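PDB 5HOS: cellulase from Xanthomonas axonopodis pv. citri, which probably hydrolyses internal beta-1,4-glucosidic bonds of cellulose as an endoglucanase of glycoside hydrolase family 5. Local coordinates for residues R261-F272 and N294-W304. Numbering follows the deposited sequence.
With SO4 (sulfate ion), chain B.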
ATOM      1  N   ARG A 261      14.364  10.176  -8.951  1.00 21.05           N
ATOM      2  CA  ARG A 261      15.653  10.853  -8.776  1.00 23.22           C
ATOM      3  C   ARG A 261      15.633  12.265  -9.364  1.00 22.95           C
ATOM      4  O   ARG A 261      16.035  13.221  -8.702  1.00 23.28           O
ATOM      5  CB  ARG A 261      16.772  10.013  -9.404  1.00 25.36           C
ATOM      6  CG  ARG A 261      18.178  10.376  -8.955  1.00 27.18           C
ATOM      7  CD  ARG A 261      19.192   9.323  -9.389  1.00 27.98           C
ATOM      8  NE  ARG A 261      19.148   8.126  -8.535  1.00 27.67           N
ATOM      9  CZ  ARG A 261      18.992   6.858  -8.933  1.00 27.39           C
ATOM     10  NH1 ARG A 261      18.976   5.887  -8.017  1.00 27.45           N
ATOM     11  NH2 ARG A 261      18.864   6.517 -10.215  1.00 28.66           N
ATOM     12  N   LEU A 262      15.148  12.392 -10.597  1.00 22.85           N
ATOM     13  CA  LEU A 262      15.032  13.699 -11.256  1.00 25.84           C
ATOM     14  C   LEU A 262      14.111  14.659 -10.492  1.00 25.23           C
ATOM     15  O   LEU A 262      14.436  15.839 -10.339  1.00 25.83           O
ATOM     16  CB  LEU A 262      14.549  13.525 -12.709  1.00 28.77           C
ATOM     17  CG  LEU A 262      14.172  14.750 -13.552  1.00 30.92           C
ATOM     18  CD1 LEU A 262      15.296  15.778 -13.627  1.00 31.55           C
ATOM     19  CD2 LEU A 262      13.767  14.303 -14.950  1.00 33.99           C
ATOM     20  N   ASN A 263      12.985  14.142  -9.996  1.00 23.93           N
ATOM     21  CA  ASN A 263      11.981  14.963  -9.302  1.00 24.63           C
ATOM     22  C   ASN A 263      12.166  15.065  -7.788  1.00 24.73           C
ATOM     23  O   ASN A 263      11.297  15.599  -7.085  1.00 24.77           O
ATOM     24  CB  ASN A 263      10.582  14.464  -9.664  1.00 24.35           C
ATOM     25  CG  ASN A 263      10.254  14.722 -11.119  1.00 23.50           C
ATOM     26  OD1 ASN A 263       9.804  15.805 -11.464  1.00 27.34           O
ATOM     27  ND2 ASN A 263      10.494  13.739 -11.979  1.00 24.35           N
ATOM     28  N   LYS A 264      13.300  14.564  -7.297  1.00 22.97           N
ATOM     29  CA  LYS A 264      13.691  14.675  -5.887  1.00 25.43           C
ATOM     30  C   LYS A 264      12.621  14.095  -4.965  1.00 23.69           C
ATOM     31  O   LYS A 264      12.226  14.706  -3.982  1.00 24.48           O
ATOM     32  CB  LYS A 264      14.039  16.128  -5.533  1.00 26.28           C
ATOM     33  CG  LYS A 264      15.040  16.745  -6.504  1.00 32.67           C
ATOM     34  CD  LYS A 264      15.886  17.841  -5.869  1.00 39.89           C
ATOM     35  CE  LYS A 264      16.843  18.455  -6.884  1.00 45.46           C
ATOM     36  NZ  LYS A 264      17.872  17.486  -7.363  1.00 47.85           N
ATOM     37  N   LYS A 265      12.153  12.902  -5.318  1.00 22.96           N
ATOM     38  CA  LYS A 265      11.121  12.212  -4.566  1.00 22.32           C
ATOM     39  C   LYS A 265      11.593  10.815  -4.172  1.00 21.61           C
ATOM     40  O   LYS A 265      12.606  10.314  -4.679  1.00 20.26           O
ATOM     41  CB  LYS A 265       9.841  12.157  -5.389  1.00 20.88           C
ATOM     42  CG  LYS A 265       9.084  13.484  -5.376  1.00 23.31           C
ATOM     43  CD  LYS A 265       8.081  13.544  -6.501  1.00 25.82           C
ATOM     44  CE  LYS A 265       7.046  14.645  -6.324  1.00 28.08           C
ATOM     45  NZ  LYS A 265       7.567  15.971  -5.915  1.00 24.85           N
ATOM     46  N   ARG A 266      10.873  10.217  -3.226  1.00 20.37           N
ATOM     47  CA  ARG A 266      11.176   8.881  -2.739  1.00 19.07           C
ATOM     48  C   ARG A 266      10.019   7.975  -3.111  1.00 17.70           C
ATOM     49  O   ARG A 266       8.907   8.453  -3.307  1.00 17.81           O
ATOM     50  CB  ARG A 266      11.361   8.891  -1.233  1.00 20.93           C
ATOM     51  CG  ARG A 266      12.437   9.856  -0.751  1.00 22.58           C
ATOM     52  CD  ARG A 266      12.624   9.709   0.739  1.00 27.79           C
ATOM     53  NE  ARG A 266      11.430  10.135   1.476  1.00 31.36           N
ATOM     54  CZ  ARG A 266      11.104   9.747   2.713  1.00 37.27           C
ATOM     55  NH1 ARG A 266      11.865   8.899   3.408  1.00 34.59           N
ATOM     56  NH2 ARG A 266       9.990  10.216   3.272  1.00 39.79           N
ATOM     57  N   GLY A 267      10.301   6.679  -3.186  1.00 18.12           N
ATOM     58  CA  GLY A 267       9.338   5.663  -3.612  1.00 17.79           C
ATOM     59  C   GLY A 267       9.091   4.592  -2.555  1.00 18.53           C
ATOM     60  O   GLY A 267       9.997   4.220  -1.789  1.00 19.34           O
ATOM     61  N   PHE A 268       7.855   4.102  -2.515  1.00 17.38           N
ATOM     62  CA  PHE A 268       7.466   2.959  -1.673  1.00 16.34           C
ATOM     63  C   PHE A 268       6.733   1.974  -2.569  1.00 17.44           C
ATOM     64  O   PHE A 268       5.681   2.315  -3.130  1.00 16.84           O
ATOM     65  CB  PHE A 268       6.561   3.403  -0.520  1.00 17.29           C
ATOM     66  CG  PHE A 268       6.482   2.410   0.624  1.00 17.49           C
ATOM     67  CD1 PHE A 268       5.854   1.184   0.472  1.00 17.93           C
ATOM     68  CD2 PHE A 268       6.998   2.731   1.871  1.00 16.76           C
ATOM     69  CE1 PHE A 268       5.772   0.288   1.534  1.00 18.40           C
ATOM     70  CE2 PHE A 268       6.924   1.841   2.934  1.00 17.02           C
ATOM     71  CZ  PHE A 268       6.316   0.616   2.763  1.00 17.22           C
ATOM     72  N   LEU A 269       7.276   0.765  -2.697  1.00 17.06           N
ATOM     73  CA  LEU A 269       6.654  -0.270  -3.512  1.00 17.25           C
ATOM     74  C   LEU A 269       5.650  -1.025  -2.627  1.00 17.68           C
ATOM     75  O   LEU A 269       5.964  -2.059  -2.047  1.00 17.89           O
ATOM     76  CB  LEU A 269       7.713  -1.192  -4.130  1.00 18.78           C
ATOM     77  CG  LEU A 269       7.236  -2.089  -5.278  1.00 19.54           C
ATOM     78  CD1 LEU A 269       6.864  -1.272  -6.508  1.00 20.64           C
ATOM     79  CD2 LEU A 269       8.312  -3.112  -5.630  1.00 21.18           C
ATOM     80  N   ALA A 270       4.446  -0.470  -2.508  1.00 17.83           N
ATOM     81  CA  ALA A 270       3.477  -0.922  -1.506  1.00 15.98           C
ATOM     82  C   ALA A 270       2.775  -2.233  -1.862  1.00 16.19           C
ATOM     83  O   ALA A 270       2.169  -2.856  -0.989  1.00 18.12           O
ATOM     84  CB  ALA A 270       2.444   0.155  -1.222  1.00 17.43           C
ATOM     85  N   GLU A 271       2.810  -2.614  -3.138  1.00 16.19           N
ATOM     86  CA  GLU A 271       2.367  -3.940  -3.557  1.00 16.50           C
ATOM     87  C   GLU A 271       3.314  -4.460  -4.613  1.00 17.65           C
ATOM     88  O   GLU A 271       3.643  -3.746  -5.569  1.00 17.83           O
ATOM     89  CB  GLU A 271       0.961  -3.926  -4.164  1.00 18.02           C
ATOM     90  CG  GLU A 271      -0.160  -3.592  -3.199  1.00 18.77           C
ATOM     91  CD  GLU A 271      -1.544  -3.868  -3.760  1.00 21.49           C
ATOM     92  OE1 GLU A 271      -1.647  -4.562  -4.802  1.00 23.56           O
ATOM     93  OE2 GLU A 271      -2.537  -3.389  -3.149  1.00 20.65           O
ATOM     94  N   PHE A 272       3.733  -5.708  -4.417  1.00 19.65           N
ATOM     95  CA  PHE A 272       4.412  -6.507  -5.436  1.00 19.62           C
ATOM     96  C   PHE A 272       4.309  -7.953  -4.996  1.00 21.15           C
ATOM     97  O   PHE A 272       4.150  -8.236  -3.802  1.00 21.91           O
ATOM     98  CB  PHE A 272       5.882  -6.106  -5.594  1.00 20.56           C
ATOM     99  CG  PHE A 272       6.728  -6.400  -4.387  1.00 20.03           C
ATOM    100  CD1 PHE A 272       6.594  -5.644  -3.220  1.00 20.84           C
ATOM    101  CD2 PHE A 272       7.647  -7.440  -4.404  1.00 20.40           C
ATOM    102  CE1 PHE A 272       7.358  -5.923  -2.102  1.00 20.95           C
ATOM    103  CE2 PHE A 272       8.422  -7.710  -3.292  1.00 22.19           C
ATOM    104  CZ  PHE A 272       8.278  -6.957  -2.138  1.00 22.12           C
ATOM    105  N   ASN A 294      19.467   1.304  -5.015  1.00 26.72           N
ATOM    106  CA  ASN A 294      18.919   2.624  -5.334  1.00 25.85           C
ATOM    107  C   ASN A 294      18.120   3.206  -4.166  1.00 26.30           C
ATOM    108  O   ASN A 294      17.039   3.775  -4.349  1.00 24.65           O
ATOM    109  CB  ASN A 294      18.064   2.508  -6.593  1.00 24.88           C
ATOM    110  CG  ASN A 294      18.899   2.227  -7.822  1.00 26.47           C
ATOM    111  OD1 ASN A 294      19.424   3.150  -8.434  1.00 30.24           O
ATOM    112  ND2 ASN A 294      19.035   0.955  -8.184  1.00 25.01           N
ATOM    113  N   SER A 295      18.698   3.089  -2.969  1.00 27.44           N
ATOM    114  CA  SER A 295      18.074   3.542  -1.725  1.00 27.14           C
ATOM    115  C   SER A 295      18.096   5.064  -1.533  1.00 25.27           C
ATOM    116  O   SER A 295      17.507   5.555  -0.582  1.00 25.56           O
ATOM    117  CB  SER A 295      18.736   2.861  -0.517  1.00 29.45           C
ATOM    118  OG  SER A 295      20.100   3.247  -0.368  1.00 31.69           O
ATOM    119  N   ASP A 296      18.776   5.810  -2.409  1.00 25.56           N
ATOM    120  CA  ASP A 296      18.630   7.271  -2.428  1.00 26.22           C
ATOM    121  C   ASP A 296      17.182   7.676  -2.752  1.00 24.14           C
ATOM    122  O   ASP A 296      16.706   8.713  -2.292  1.00 25.99           O
ATOM    123  CB  ASP A 296      19.637   7.948  -3.383  1.00 27.59           C
ATOM    124  CG  ASP A 296      19.453   7.541  -4.837  1.00 29.51           C
ATOM    125  OD1 ASP A 296      19.198   6.352  -5.114  1.00 28.90           O
ATOM    126  OD2 ASP A 296      19.581   8.412  -5.718  1.00 33.45           O
ATOM    127  N   VAL A 297      16.473   6.842  -3.514  1.00 22.63           N
ATOM    128  CA  VAL A 297      15.060   7.101  -3.809  1.00 21.84           C
ATOM    129  C   VAL A 297      14.095   6.061  -3.226  1.00 19.96           C
ATOM    130  O   VAL A 297      13.025   6.435  -2.800  1.00 20.79           O
ATOM    131  CB  VAL A 297      14.805   7.302  -5.319  1.00 23.28           C
ATOM    132  CG1 VAL A 297      15.628   8.473  -5.839  1.00 24.69           C
ATOM    133  CG2 VAL A 297      15.099   6.046  -6.123  1.00 23.88           C
ATOM    134  N   TRP A 298      14.464   4.784  -3.195  1.00 19.16           N
ATOM    135  CA  TRP A 298      13.579   3.758  -2.629  1.00 19.16           C
ATOM    136  C   TRP A 298      13.668   3.747  -1.107  1.00 20.10           C
ATOM    137  O   TRP A 298      14.760   3.622  -0.549  1.00 23.08           O
ATOM    138  CB  TRP A 298      13.881   2.381  -3.210  1.00 19.90           C
ATOM    139  CG  TRP A 298      13.434   2.253  -4.634  1.00 20.52           C
ATOM    140  CD1 TRP A 298      14.227   2.259  -5.749  1.00 21.26           C
ATOM    141  CD2 TRP A 298      12.083   2.131  -5.102  1.00 20.42           C
ATOM    142  NE1 TRP A 298      13.454   2.126  -6.882  1.00 19.66           N
ATOM    143  CE2 TRP A 298      12.136   2.058  -6.515  1.00 19.99           C
ATOM    144  CE3 TRP A 298      10.833   2.078  -4.465  1.00 20.01           C
ATOM    145  CZ2 TRP A 298      10.988   1.915  -7.301  1.00 19.62           C
ATOM    146  CZ3 TRP A 298       9.688   1.947  -5.247  1.00 20.00           C
ATOM    147  CH2 TRP A 298       9.775   1.867  -6.653  1.00 20.07           C
ATOM    148  N   MET A 299      12.508   3.904  -0.463  1.00 18.87           N
ATOM    149  CA  MET A 299      12.379   4.013   0.991  1.00 20.59           C
ATOM    150  C   MET A 299      11.767   2.761   1.643  1.00 18.72           C
ATOM    151  O   MET A 299      11.958   2.522   2.826  1.00 18.23           O
ATOM    152  CB  MET A 299      11.556   5.274   1.348  1.00 21.93           C
ATOM    153  CG  MET A 299      10.009   5.136   1.484  1.00 14.18           C
ATOM    154  SD  MET A 299       9.688   6.321   2.820  1.00 34.04           S
ATOM    155  CE  MET A 299       8.013   5.805   3.021  1.00 33.43           C
ATOM    156  N   GLY A 300      11.012   1.975   0.887  1.00 18.31           N
ATOM    157  CA  GLY A 300      10.378   0.803   1.448  1.00 15.78           C
ATOM    158  C   GLY A 300       9.612  -0.035   0.458  1.00 16.42           C
ATOM    159  O   GLY A 300       9.381   0.370  -0.687  1.00 16.51           O
ATOM    160  N   TRP A 301       9.241  -1.224   0.909  1.00 16.64           N
ATOM    161  CA  TRP A 301       8.380  -2.118   0.131  1.00 16.85           C
ATOM    162  C   TRP A 301       7.518  -2.980   1.023  1.00 17.00           C
ATOM    163  O   TRP A 301       7.833  -3.181   2.193  1.00 16.73           O
ATOM    164  CB  TRP A 301       9.191  -2.990  -0.831  1.00 17.98           C
ATOM    165  CG  TRP A 301      10.389  -3.759  -0.257  1.00 19.31           C
ATOM    166  CD1 TRP A 301      11.699  -3.429  -0.412  1.00 21.11           C
ATOM    167  CD2 TRP A 301      10.379  -5.000   0.474  1.00 19.80           C
ATOM    168  NE1 TRP A 301      12.508  -4.354   0.192  1.00 22.14           N
ATOM    169  CE2 TRP A 301      11.727  -5.336   0.741  1.00 20.90           C
ATOM    170  CE3 TRP A 301       9.369  -5.854   0.939  1.00 17.46           C
ATOM    171  CZ2 TRP A 301      12.093  -6.488   1.458  1.00 20.35           C
ATOM    172  CZ3 TRP A 301       9.738  -7.005   1.650  1.00 18.71           C
ATOM    173  CH2 TRP A 301      11.087  -7.308   1.895  1.00 19.90           C
ATOM    174  N   SER A 302       6.416  -3.475   0.458  1.00 16.95           N
ATOM    175  CA  SER A 302       5.525  -4.386   1.163  1.00 17.14           C
ATOM    176  C   SER A 302       4.894  -5.360   0.172  1.00 17.51           C
ATOM    177  O   SER A 302       4.246  -4.961  -0.801  1.00 18.81           O
ATOM    178  CB  SER A 302       4.459  -3.644   2.008  1.00 18.01           C
ATOM    179  OG  SER A 302       3.760  -2.644   1.278  1.00 17.28           O
ATOM    180  N   TRP A 303       5.164  -6.639   0.418  1.00 18.26           N
ATOM    181  CA  TRP A 303       4.711  -7.756  -0.408  1.00 19.75           C
ATOM    182  C   TRP A 303       3.200  -7.924  -0.365  1.00 19.41           C
ATOM    183  O   TRP A 303       2.584  -7.765   0.696  1.00 20.19           O
ATOM    184  CB  TRP A 303       5.377  -9.032   0.125  1.00 21.58           C
ATOM    185  CG  TRP A 303       4.923 -10.320  -0.463  1.00 22.10           C
ATOM    186  CD1 TRP A 303       3.861 -11.087  -0.063  1.00 22.98           C
ATOM    187  CD2 TRP A 303       5.545 -11.018  -1.534  1.00 24.31           C
ATOM    188  NE1 TRP A 303       3.777 -12.218  -0.839  1.00 23.02           N
ATOM    189  CE2 TRP A 303       4.807 -12.207  -1.743  1.00 24.26           C
ATOM    190  CE3 TRP A 303       6.664 -10.761  -2.339  1.00 25.60           C
ATOM    191  CZ2 TRP A 303       5.152 -13.133  -2.728  1.00 24.13           C
ATOM    192  CZ3 TRP A 303       7.006 -11.681  -3.320  1.00 24.95           C
ATOM    193  CH2 TRP A 303       6.255 -12.850  -3.505  1.00 26.42           C
ATOM    194  N   TRP A 304       2.609  -8.257  -1.512  1.00 20.39           N
ATOM    195  CA  TRP A 304       1.202  -8.644  -1.585  1.00 21.00           C
ATOM    196  C   TRP A 304       1.178 -10.157  -1.853  1.00 21.74           C
ATOM    197  O   TRP A 304       1.621 -10.577  -2.921  1.00 22.98           O
ATOM    198  CB  TRP A 304       0.467  -7.906  -2.716  1.00 21.03           C
ATOM    199  CG  TRP A 304      -0.986  -8.264  -2.733  1.00 20.89           C
ATOM    200  CD1 TRP A 304      -1.557  -9.345  -3.334  1.00 21.69           C
ATOM    201  CD2 TRP A 304      -2.047  -7.568  -2.070  1.00 20.54           C
ATOM    202  NE1 TRP A 304      -2.911  -9.362  -3.097  1.00 21.61           N
ATOM    203  CE2 TRP A 304      -3.239  -8.288  -2.317  1.00 20.87           C
ATOM    204  CE3 TRP A 304      -2.107  -6.415  -1.283  1.00 20.62           C
ATOM    205  CZ2 TRP A 304      -4.478  -7.876  -1.821  1.00 22.67           C
ATOM    206  CZ3 TRP A 304      -3.339  -6.008  -0.784  1.00 21.10           C
ATOM    207  CH2 TRP A 304      -4.509  -6.741  -1.049  1.00 22.53           C
TER
HETATM  208  S   SO4 B 401      10.528   8.335   6.900  1.00 31.39           S
HETATM  209  O1  SO4 B 401       9.902   9.600   6.434  1.00 30.59           O
HETATM  210  O2  SO4 B 401      11.698   8.659   7.748  1.00 37.52           O
HETATM  211  O3  SO4 B 401       9.551   7.559   7.682  1.00 32.87           O
HETATM  212  O4  SO4 B 401      11.003   7.559   5.738  1.00 35.32           O
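M299 N bonds to G267 O and S302 N to L269 O, joining strands 267-273 and 298-306, the last two of the parallel (beta/alpha)8 barrel; helix 278-293 makes the crossover between them. A beta bulge shifts the register between G267 and F268. Before the strands begin, R261 grips D296 side-on: NE to OD2 and NH1 to OD1, both 2.9 Å and nearly straight, each on a syn lone pair, guanidinium and carboxylate planes 6° apart. NH1 also gives a bond to N294 OD1, while NH2 turns to E258. A bend at chi3 swings this guanidinium onto the acid. Over one face of the R266 guanidinium lies M299 SD, 3.4 Å from R266 NH1, and at its edge a sulfate, probably from the crystallisation liquor, accepts from NH1 and NH2. M299 CE abuts the rim of the F268 ring at CD2; G300 CA makes a CH-pi contact over that ring's face, 4.1 Å from the centroid. On the other face of the sheet L269 CB packs between W298 CZ3 and W301 CB. F272 CG sits between its backbone N and carbonyl carbon (chi1 66°), carrying the ring to W301, where CZ meets CE3 at 3.4 Å, and to W303, an offset edge-to-face pair, the edge of W303 toward the F272 face, planes 84° apart. The E271 carboxylate, on the seventh strand where GH5 relatives carry their nucleophile, lies alongside W304, near CE3, held by R72 and Y231. S302 OG donates to A270 O at 2.8 Å, approaching from above the carbonyl plane.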